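Local atomic coordinates of VAO-type flavoprotein oxidase VAO615 (Myceliophthora thermophila, PDB entry 6F72), a protein that probably acts as an oxidoreductase, carrying one bicovalently bound FAD that reacts rapidly with molecular oxygen once reduced, although its substrate has not been identified. Residues A44-T49 with L140-K145; S83-T88 with L99-Q104; P331-L334 with S339-Y342. All coordinates share one frame; numbering follows the deposited sequence.

The three contacts are met in turn on crossing the molecule. Contact 1 joins helix 40-49 to helix 133-146 on the periphery, about 30 Å from the centre of the chain. Contact 2 lies nearer the middle, at the FAD pocket, its centre about 30 Å from each of the others. Contact 3 packs helix 316-335 against strand 339-344 of the seven-stranded antiparallel sheet, with its centre about 50 Å from that of contact 1 and across the chain's centre from it. Along the sequence, contact 2 falls between the two halves of contact 1, and contact 3 follows both. The N-terminal part of the chain thus supplies one side of contact 1 and both sides of contact 2.

Contact 1 of 3, residues A44-T49 with L140-K145. With NAG (2-acetamido-2-deoxy-beta-D-glucopyranose), chain B.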
loop_
_atom_site.group_PDB
_atom_site.type_symbol
_atom_site.label_atom_id
_atom_site.label_comp_id
_atom_site.label_asym_id
_atom_site.label_seq_id
_atom_site.Cartn_x
_atom_site.Cartn_y
_atom_site.Cartn_z
ATOM N N ALA A 44 -11.625 1.955 -31.361
ATOM C CA ALA A 44 -11.872 0.642 -31.976
ATOM C C ALA A 44 -10.592 0.007 -32.556
ATOM O O ALA A 44 -10.358 -1.184 -32.380
ATOM C CB ALA A 44 -12.959 0.731 -33.043
ATOM N N LYS A 45 -9.781 0.820 -33.230
ATOM C CA LYS A 45 -8.510 0.404 -33.828
ATOM C C LYS A 45 -7.514 -0.076 -32.748
ATOM O O LYS A 45 -6.820 -1.082 -32.947
ATOM C CB LYS A 45 -7.955 1.559 -34.684
ATOM C CG LYS A 45 -6.514 1.462 -35.178
ATOM C CD LYS A 45 -5.868 2.848 -35.188
ATOM C CE LYS A 45 -5.261 3.208 -33.827
ATOM N NZ LYS A 45 -5.326 4.663 -33.484
ATOM N N LEU A 46 -7.466 0.631 -31.613
ATOM C CA LEU A 46 -6.716 0.163 -30.442
ATOM C C LEU A 46 -7.314 -1.140 -29.910
ATOM O O LEU A 46 -6.581 -2.089 -29.621
ATOM C CB LEU A 46 -6.633 1.232 -29.328
ATOM C CG LEU A 46 -5.988 0.834 -27.982
ATOM C CD1 LEU A 46 -4.526 0.416 -28.115
ATOM C CD2 LEU A 46 -6.135 1.924 -26.933
ATOM N N ASN A 47 -8.643 -1.183 -29.813
ATOM C CA ASN A 47 -9.353 -2.367 -29.330
ATOM C C ASN A 47 -9.066 -3.641 -30.165
ATOM O O ASN A 47 -8.973 -4.740 -29.605
ATOM C CB ASN A 47 -10.857 -2.093 -29.234
ATOM C CG ASN A 47 -11.576 -3.082 -28.337
ATOM O OD1 ASN A 47 -10.950 -3.811 -27.570
ATOM N ND2 ASN A 47 -12.910 -3.106 -28.431
ATOM N N LYS A 48 -8.926 -3.474 -31.487
ATOM C CA LYS A 48 -8.527 -4.564 -32.391
ATOM C C LYS A 48 -7.121 -5.081 -32.046
ATOM O O LYS A 48 -6.954 -6.267 -31.748
ATOM C CB LYS A 48 -8.593 -4.108 -33.854
ATOM C CG LYS A 48 -8.391 -5.217 -34.877
ATOM C CD LYS A 48 -8.106 -4.636 -36.257
ATOM C CE LYS A 48 -7.757 -5.702 -37.281
ATOM N NZ LYS A 48 -8.961 -6.323 -37.894
ATOM N N THR A 49 -6.141 -4.171 -32.069
ATOM C CA THR A 49 -4.760 -4.422 -31.642
ATOM C C THR A 49 -4.700 -5.171 -30.307
ATOM O O THR A 49 -3.898 -6.101 -30.147
ATOM C CB THR A 49 -3.958 -3.105 -31.518
ATOM O OG1 THR A 49 -4.234 -2.259 -32.638
ATOM C CG2 THR A 49 -2.476 -3.380 -31.488
ATOM N N LEU A 140 0.767 1.843 -24.892
ATOM C CA LEU A 140 1.795 2.885 -24.829
ATOM C C LEU A 140 1.986 3.577 -26.177
ATOM O O LEU A 140 2.061 4.801 -26.235
ATOM C CB LEU A 140 3.133 2.325 -24.316
ATOM C CG LEU A 140 3.274 1.836 -22.865
ATOM C CD1 LEU A 140 4.603 1.119 -22.660
ATOM C CD2 LEU A 140 3.141 2.968 -21.856
ATOM N N LYS A 141 2.039 2.798 -27.260
ATOM C CA LYS A 141 2.184 3.369 -28.606
ATOM C C LYS A 141 0.997 4.266 -28.937
ATOM O O LYS A 141 1.174 5.381 -29.444
ATOM C CB LYS A 141 2.318 2.287 -29.687
ATOM C CG LYS A 141 3.686 1.661 -29.759
ATOM C CD LYS A 141 4.080 1.352 -31.196
ATOM C CE LYS A 141 5.586 1.161 -31.321
ATOM N NZ LYS A 141 6.365 2.310 -30.764
ATOM N N PHE A 142 -0.201 3.763 -28.639
ATOM C CA PHE A 142 -1.447 4.477 -28.882
ATOM C C PHE A 142 -1.507 5.775 -28.081
ATOM O O PHE A 142 -1.802 6.840 -28.643
ATOM C CB PHE A 142 -2.645 3.585 -28.543
ATOM C CG PHE A 142 -3.981 4.261 -28.726
ATOM C CD1 PHE A 142 -4.564 4.989 -27.685
ATOM C CD2 PHE A 142 -4.654 4.179 -29.946
ATOM C CE1 PHE A 142 -5.795 5.612 -27.860
ATOM C CE2 PHE A 142 -5.878 4.800 -30.119
ATOM C CZ PHE A 142 -6.448 5.518 -29.075
ATOM N N ALA A 143 -1.236 5.673 -26.776
ATOM C CA ALA A 143 -1.289 6.833 -25.877
ATOM C C ALA A 143 -0.261 7.879 -26.277
ATOM O O ALA A 143 -0.552 9.076 -26.250
ATOM C CB ALA A 143 -1.113 6.419 -24.427
ATOM N N GLN A 144 0.915 7.424 -26.698
ATOM C CA GLN A 144 1.953 8.339 -27.168
ATOM C C GLN A 144 1.600 8.971 -28.528
ATOM O O GLN A 144 1.804 10.173 -28.727
ATOM C CB GLN A 144 3.359 7.695 -27.083
ATOM C CG GLN A 144 3.793 7.518 -25.607
ATOM C CD GLN A 144 5.124 6.778 -25.360
ATOM O OE1 GLN A 144 6.220 7.318 -25.600
ATOM N NE2 GLN A 144 5.030 5.557 -24.806
ATOM N N LYS A 145 1.016 8.185 -29.435
ATOM C CA LYS A 145 0.507 8.718 -30.708
ATOM C C LYS A 145 -0.589 9.770 -30.481
ATOM O O LYS A 145 -0.599 10.812 -31.147
ATOM C CB LYS A 145 -0.007 7.587 -31.613
ATOM C CG LYS A 145 -0.455 8.032 -33.001
ATOM C CD LYS A 145 -1.327 6.979 -33.672
ATOM C CE LYS A 145 -1.977 7.514 -34.932
ATOM N NZ LYS A 145 -2.496 6.389 -35.749
HETATM C C1 NAG B . -13.755 -3.983 -27.649
HETATM C C2 NAG B . -15.074 -3.461 -27.048
HETATM C C3 NAG B . -15.698 -4.534 -26.160
HETATM C C4 NAG B . -15.948 -5.840 -26.925
HETATM C C5 NAG B . -14.732 -6.309 -27.753
HETATM C C6 NAG B . -15.199 -7.099 -28.976
HETATM C C7 NAG B . -14.779 -1.003 -26.801
HETATM C C8 NAG B . -14.527 0.087 -25.800
HETATM N N2 NAG B . -14.852 -2.237 -26.287
HETATM O O3 NAG B . -16.936 -4.052 -25.637
HETATM O O4 NAG B . -16.366 -6.867 -26.000
HETATM O O5 NAG B . -13.901 -5.261 -28.297
HETATM O O6 NAG B . -15.596 -8.419 -28.594
HETATM O O7 NAG B . -14.893 -0.751 -27.992
#
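Leu46 and Phe142, with CA atoms 7.0 Å apart, mark the nearest approach of helices 40-49 and 133-146, whose short segments run nearly antiparallel at 161° with axes 11.1 Å apart. Leucine suits this place because its branched end can sit on a flat ring: Leu46 CD2 lies over one face of Phe142, 3.7 Å from the ring centroid and 18° off the normal, a CH-pi contact, while its CD1 reaches back to Phe142 CB. Phe142 CG stands anti to the backbone N (chi1 178°), which sends the ring straight across the gap. There Trp43 and His146 meet it too, so this is a small aromatic-aliphatic cluster. Lys45 follows a bent path to bring NZ to the ring edge, near its plane, 3.4 Å from Phe142 CE2. Next to Leu46 in the chain, Asn47 points away from helix 133-146, its ND2 bonded covalently to C1 of a GlcNAc while OD1 accepts from Leu54 N. Lys145, extended, places its NZ 4.0 Å from Lys45 NZ. Two like charges so close probably disfavour full protonation of both amines, and the long, weak ion pair of Lys45 with Asp42 would offset this only partly; cohesion here comes from the apolar centre.

Contact 2 of 3, residues S83-T88 with L99-Q104; sequences SWDIST and LSQNFQ. With NAG (2-acetamido-2-deoxy-beta-D-glucopyranose), chain C.
Trp84 and Gln104, Asp85 and Gln101, and Ser87 and Leu99 pair across a turn and a capped helix start beside the cofactor of this VAO-type, PCMH-fold flavoprotein. Ser83 to Ile86 form a type I beta turn, and Ser100 is the N-cap of helix 101-104, its OG accepting from Phe103 N at 3.2 Å; a short side-chain hydroxyl is well placed to take up the amides of a first helical turn. Two direct hydrogen bonds join the segments. Trp84 NE1 donates a hydrogen bond to Gln104 OE1 at 2.9 Å, the oxygen lying at the ring edge in the indole plane although ring and amide are turned 60° apart. Gln101 NE2 donates to Asp85 OD1 at 3.0 Å, nearly straight at 170°; the bond lies in the plane of its own amide but meets the carboxylate from above. Gln101 is bent at chi2 (89°) to make that reach. Trp484 NE1 also donates to Asp85 OD1, and Tyr409 O accepts from Gln101 NE2, so both ends are held twice. Van der Waals contact is slight: Leu99 CD1 lies 3.6 Å from Ser87 OG and also touches Ser87 CB. That hydroxyl is hydrogen-bonded to Ala407 O, and the small Ser87 side chain fits beside FAD, touching it. Glutamine suits position 104 because one amide can accept and donate at once. Gln104 NE2 is bonded to Val98 O and also, at 3.0 Å, to a water O. That water in turn donates to Trp84 O at 2.7 Å and Leu99 O at 2.9 Å.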
loop_
_atom_site.group_PDB
_atom_site.type_symbol
_atom_site.label_atom_id
_atom_site.label_comp_id
_atom_site.label_asym_id
_atom_site.label_seq_id
_atom_site.Cartn_x
_atom_site.Cartn_y
_atom_site.Cartn_z
ATOM N N SER A 83 -20.808 -3.128 2.037
ATOM C CA SER A 83 -19.362 -3.390 2.110
ATOM C C SER A 83 -18.486 -2.381 1.352
ATOM O O SER A 83 -17.299 -2.646 1.122
ATOM C CB SER A 83 -19.070 -4.816 1.623
ATOM O OG SER A 83 -19.736 -5.770 2.431
ATOM N N TRP A 84 -19.060 -1.234 0.983
ATOM C CA TRP A 84 -18.375 -0.240 0.137
ATOM C C TRP A 84 -17.107 0.351 0.759
ATOM O O TRP A 84 -16.126 0.652 0.049
ATOM C CB TRP A 84 -19.324 0.891 -0.235
ATOM C CG TRP A 84 -18.789 1.771 -1.311
ATOM C CD1 TRP A 84 -18.182 2.978 -1.154
ATOM C CD2 TRP A 84 -18.791 1.501 -2.718
ATOM N NE1 TRP A 84 -17.817 3.495 -2.372
ATOM C CE2 TRP A 84 -18.172 2.608 -3.356
ATOM C CE3 TRP A 84 -19.264 0.436 -3.505
ATOM C CZ2 TRP A 84 -18.023 2.692 -4.749
ATOM C CZ3 TRP A 84 -19.105 0.508 -4.898
ATOM C CH2 TRP A 84 -18.484 1.630 -5.503
ATOM N N ASP A 85 -17.136 0.512 2.079
ATOM C CA ASP A 85 -15.986 1.039 2.832
ATOM C C ASP A 85 -15.018 -0.051 3.342
ATOM O O ASP A 85 -14.197 0.198 4.232
ATOM C CB ASP A 85 -16.482 1.946 3.974
ATOM C CG ASP A 85 -17.273 3.147 3.474
ATOM O OD1 ASP A 85 -17.091 3.594 2.315
ATOM O OD2 ASP A 85 -18.077 3.660 4.262
ATOM N N ILE A 86 -15.115 -1.246 2.753
ATOM C CA ILE A 86 -14.223 -2.383 3.037
ATOM C C ILE A 86 -13.391 -2.668 1.770
ATOM O O ILE A 86 -13.848 -2.410 0.651
ATOM C CB ILE A 86 -15.037 -3.637 3.519
ATOM C CG1 ILE A 86 -15.973 -3.301 4.716
ATOM C CG2 ILE A 86 -14.159 -4.877 3.770
ATOM C CD1 ILE A 86 -15.306 -2.823 6.005
ATOM N N SER A 87 -12.155 -3.140 1.954
ATOM C CA SER A 87 -11.344 -3.667 0.840
ATOM C C SER A 87 -11.883 -5.053 0.494
ATOM O O SER A 87 -11.625 -6.033 1.196
ATOM C CB SER A 87 -9.847 -3.706 1.192
ATOM O OG SER A 87 -9.399 -2.431 1.617
ATOM N N THR A 88 -12.680 -5.110 -0.565
ATOM C CA THR A 88 -13.328 -6.353 -0.988
ATOM C C THR A 88 -12.856 -6.745 -2.369
ATOM O O THR A 88 -12.485 -5.884 -3.185
ATOM C CB THR A 88 -14.857 -6.201 -1.080
ATOM O OG1 THR A 88 -15.163 -5.188 -2.046
ATOM C CG2 THR A 88 -15.465 -5.866 0.284
ATOM N N LEU A 99 -10.393 2.037 -4.713
ATOM C CA LEU A 99 -10.991 1.830 -3.396
ATOM C C LEU A 99 -11.238 3.125 -2.591
ATOM O O LEU A 99 -12.063 3.142 -1.658
ATOM C CB LEU A 99 -10.167 0.832 -2.572
ATOM C CG LEU A 99 -10.029 -0.659 -2.903
ATOM C CD1 LEU A 99 -9.222 -1.296 -1.783
ATOM C CD2 LEU A 99 -11.356 -1.374 -3.007
ATOM N N SER A 100 -10.560 4.210 -2.966
ATOM C CA SER A 100 -10.630 5.453 -2.190
ATOM C C SER A 100 -11.900 6.268 -2.423
ATOM O O SER A 100 -12.107 6.824 -3.516
ATOM C CB SER A 100 -9.392 6.321 -2.417
ATOM O OG SER A 100 -9.592 7.632 -1.928
ATOM N N GLN A 101 -12.703 6.382 -1.360
ATOM C CA GLN A 101 -13.935 7.177 -1.377
ATOM C C GLN A 101 -13.619 8.637 -1.690
ATOM O O GLN A 101 -14.430 9.331 -2.298
ATOM C CB GLN A 101 -14.696 7.092 -0.044
ATOM C CG GLN A 101 -14.957 5.695 0.519
ATOM C CD GLN A 101 -13.834 5.191 1.417
ATOM O OE1 GLN A 101 -12.686 5.604 1.280
ATOM N NE2 GLN A 101 -14.163 4.281 2.331
ATOM N N ASN A 102 -12.428 9.092 -1.291
ATOM C CA ASN A 102 -12.020 10.465 -1.558
ATOM C C ASN A 102 -11.755 10.716 -3.043
ATOM O O ASN A 102 -12.073 11.788 -3.551
ATOM C CB ASN A 102 -10.815 10.860 -0.696
ATOM C CG ASN A 102 -10.458 12.341 -0.809
ATOM O OD1 ASN A 102 -11.314 13.204 -0.968
ATOM N ND2 ASN A 102 -9.171 12.634 -0.688
ATOM N N PHE A 103 -11.164 9.731 -3.720
ATOM C CA PHE A 103 -10.887 9.860 -5.143
ATOM C C PHE A 103 -12.107 9.508 -6.021
ATOM O O PHE A 103 -12.216 10.046 -7.109
ATOM C CB PHE A 103 -9.571 9.146 -5.556
ATOM C CG PHE A 103 -8.345 9.856 -5.052
ATOM C CD1 PHE A 103 -7.832 10.968 -5.735
ATOM C CD2 PHE A 103 -7.752 9.477 -3.848
ATOM C CE1 PHE A 103 -6.735 11.658 -5.243
ATOM C CE2 PHE A 103 -6.653 10.166 -3.347
ATOM C CZ PHE A 103 -6.146 11.257 -4.046
ATOM N N GLN A 104 -12.994 8.630 -5.534
ATOM C CA GLN A 104 -14.349 8.471 -6.097
ATOM C C GLN A 104 -14.984 9.859 -6.173
ATOM O O GLN A 104 -15.545 10.222 -7.203
ATOM C CB GLN A 104 -15.220 7.543 -5.247
ATOM C CG GLN A 104 -14.832 6.080 -5.353
ATOM C CD GLN A 104 -15.328 5.244 -4.188
ATOM O OE1 GLN A 104 -16.187 5.671 -3.425
ATOM N NE2 GLN A 104 -14.782 4.034 -4.053
HETATM C C1 NAG C . -13.554 16.608 -6.056
HETATM C C2 NAG C . -12.012 16.724 -6.038
HETATM C C3 NAG C . -11.576 18.184 -5.950
HETATM C C4 NAG C . -12.234 19.071 -7.019
HETATM C C5 NAG C . -13.741 18.800 -7.097
HETATM C C6 NAG C . -14.377 19.451 -8.320
HETATM C C7 NAG C . -10.630 14.874 -5.139
HETATM C C8 NAG C . -10.089 14.262 -3.886
HETATM N N2 NAG C . -11.387 15.966 -4.957
HETATM O O3 NAG C . -10.149 18.248 -6.071
HETATM O O4 NAG C . -12.087 20.456 -6.676
HETATM O O5 NAG C . -14.049 17.400 -7.137
HETATM O O6 NAG C . -15.767 19.622 -8.026
HETATM O O7 NAG C . -10.368 14.389 -6.231
HETATM O O HOH W 1 -14.837 2.399 -1.537
#

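Contact 3 of 3, residues P331-L334 with S339-Y342; sequences PDFL and SFTY
A helix lying on an antiparallel sheet is the element here: after the end of helix 316-335 the chain turns back, strand 339-344 starts beneath it, and Phe333 and Leu334 come down on Ser339 and Phe340. The CA atoms of Leu334 and Ser339 are 5.6 Å apart, close because the link between the segments is short. Phe333 carries most of the contact. Its chi1 of 177° swings CG away from the backbone N and carries the ring toward the strand, which it meets in two ways. At its edge, in plane, lie the peptide atoms Ser339 C and Phe340 N, with Phe333 CE2 3.5 Å from Ser339 C. Over one face comes the ring of Phe340, nearly parallel at 17°, the centroids 4.6 Å apart but slid so that overlap is small; the nearest atoms are Phe333 CE2 and Phe340 CD2 at 3.4 Å. Flat rings suit a space between helix and sheet, and Phe370 meets both edge-to-face, tying helix 360-376 to the same cluster. Leu334 adds a lesser touch, its CD2 3.8 Å from Ser339 CA. The CB of Ser339 points away from the helix, and its hydroxyl is hydrogen-bonded to Ile239 O, which leaves a slim backbone for the leucine to approach. Strand 302-310 precedes this helix, and strand 348-356 lies in the sheet between strands 302-310 and 339-344, antiparallel to both, so those two run parallel: a split beta-alpha-beta crossover, consistent with the substrate-binding domain of berberine bridge enzyme-like oxidases.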
loop_
_atom_site.group_PDB
_atom_site.type_symbol
_atom_site.label_atom_id
_atom_site.label_comp_id
_atom_site.label_asym_id
_atom_site.label_seq_id
_atom_site.Cartn_x
_atom_site.Cartn_y
_atom_site.Cartn_z
ATOM N N PRO A 331 12.599 -3.467 21.275
ATOM C CA PRO A 331 13.904 -3.756 20.655
ATOM C C PRO A 331 14.402 -5.212 20.629
ATOM O O PRO A 331 14.650 -5.725 19.539
ATOM C CB PRO A 331 14.860 -2.851 21.433
ATOM C CG PRO A 331 14.038 -1.635 21.650
ATOM C CD PRO A 331 12.620 -2.112 21.872
ATOM N N ASP A 332 14.520 -5.866 21.786
ATOM C CA ASP A 332 15.003 -7.264 21.856
ATOM C C ASP A 332 14.041 -8.275 21.233
ATOM O O ASP A 332 14.470 -9.305 20.706
ATOM C CB ASP A 332 15.293 -7.678 23.295
ATOM C CG ASP A 332 16.384 -6.860 23.925
ATOM O OD1 ASP A 332 17.301 -6.401 23.211
ATOM O OD2 ASP A 332 16.320 -6.674 25.151
ATOM N N PHE A 333 12.747 -7.978 21.325
ATOM C CA PHE A 333 11.697 -8.801 20.735
ATOM C C PHE A 333 11.777 -8.758 19.210
ATOM O O PHE A 333 11.695 -9.794 18.556
ATOM C CB PHE A 333 10.340 -8.323 21.252
ATOM C CG PHE A 333 9.157 -9.034 20.661
ATOM C CD1 PHE A 333 8.745 -10.277 21.157
ATOM C CD2 PHE A 333 8.411 -8.438 19.637
ATOM C CE1 PHE A 333 7.626 -10.923 20.617
ATOM C CE2 PHE A 333 7.290 -9.078 19.094
ATOM C CZ PHE A 333 6.893 -10.318 19.593
ATOM N N LEU A 334 11.964 -7.559 18.658
ATOM C CA LEU A 334 12.086 -7.369 17.213
ATOM C C LEU A 334 13.389 -7.907 16.626
ATOM O O LEU A 334 13.381 -8.463 15.523
ATOM C CB LEU A 334 11.929 -5.901 16.847
ATOM C CG LEU A 334 10.649 -5.177 17.283
ATOM C CD1 LEU A 334 10.787 -3.731 16.878
ATOM C CD2 LEU A 334 9.383 -5.778 16.683
ATOM N N SER A 339 7.541 -9.638 15.550
ATOM C CA SER A 339 6.864 -8.357 15.361
ATOM C C SER A 339 5.582 -8.237 16.167
ATOM O O SER A 339 4.941 -9.250 16.492
ATOM C CB SER A 339 6.531 -8.138 13.890
ATOM O OG SER A 339 5.561 -9.078 13.459
ATOM N N PHE A 340 5.217 -6.991 16.475
ATOM C CA PHE A 340 3.875 -6.658 16.948
ATOM C C PHE A 340 3.188 -5.753 15.956
ATOM O O PHE A 340 3.747 -4.732 15.540
ATOM C CB PHE A 340 3.906 -5.977 18.318
ATOM C CG PHE A 340 3.870 -6.932 19.472
ATOM C CD1 PHE A 340 2.770 -7.782 19.666
ATOM C CD2 PHE A 340 4.926 -6.976 20.387
ATOM C CE1 PHE A 340 2.738 -8.666 20.744
ATOM C CE2 PHE A 340 4.902 -7.853 21.468
ATOM C CZ PHE A 340 3.809 -8.703 21.643
ATOM N N THR A 341 1.985 -6.160 15.558
ATOM C CA THR A 341 1.048 -5.277 14.887
ATOM C C THR A 341 -0.048 -4.944 15.912
ATOM O O THR A 341 -0.578 -5.836 16.589
ATOM C CB THR A 341 0.562 -5.867 13.531
ATOM O OG1 THR A 341 -0.146 -4.865 12.792
ATOM C CG2 THR A 341 -0.335 -7.119 13.687
ATOM N N TYR A 342 -0.332 -3.654 16.083
ATOM C CA TYR A 342 -1.194 -3.229 17.162
ATOM C C TYR A 342 -2.055 -1.998 16.866
ATOM O O TYR A 342 -1.739 -1.200 15.982
ATOM C CB TYR A 342 -0.410 -3.045 18.467
ATOM C CG TYR A 342 0.706 -2.044 18.418
ATOM C CD1 TYR A 342 1.950 -2.396 17.905
ATOM C CD2 TYR A 342 0.532 -0.747 18.913
ATOM C CE1 TYR A 342 2.990 -1.486 17.856
ATOM C CE2 TYR A 342 1.577 0.172 18.883
ATOM C CZ TYR A 342 2.802 -0.212 18.352
ATOM O OH TYR A 342 3.839 0.669 18.281
#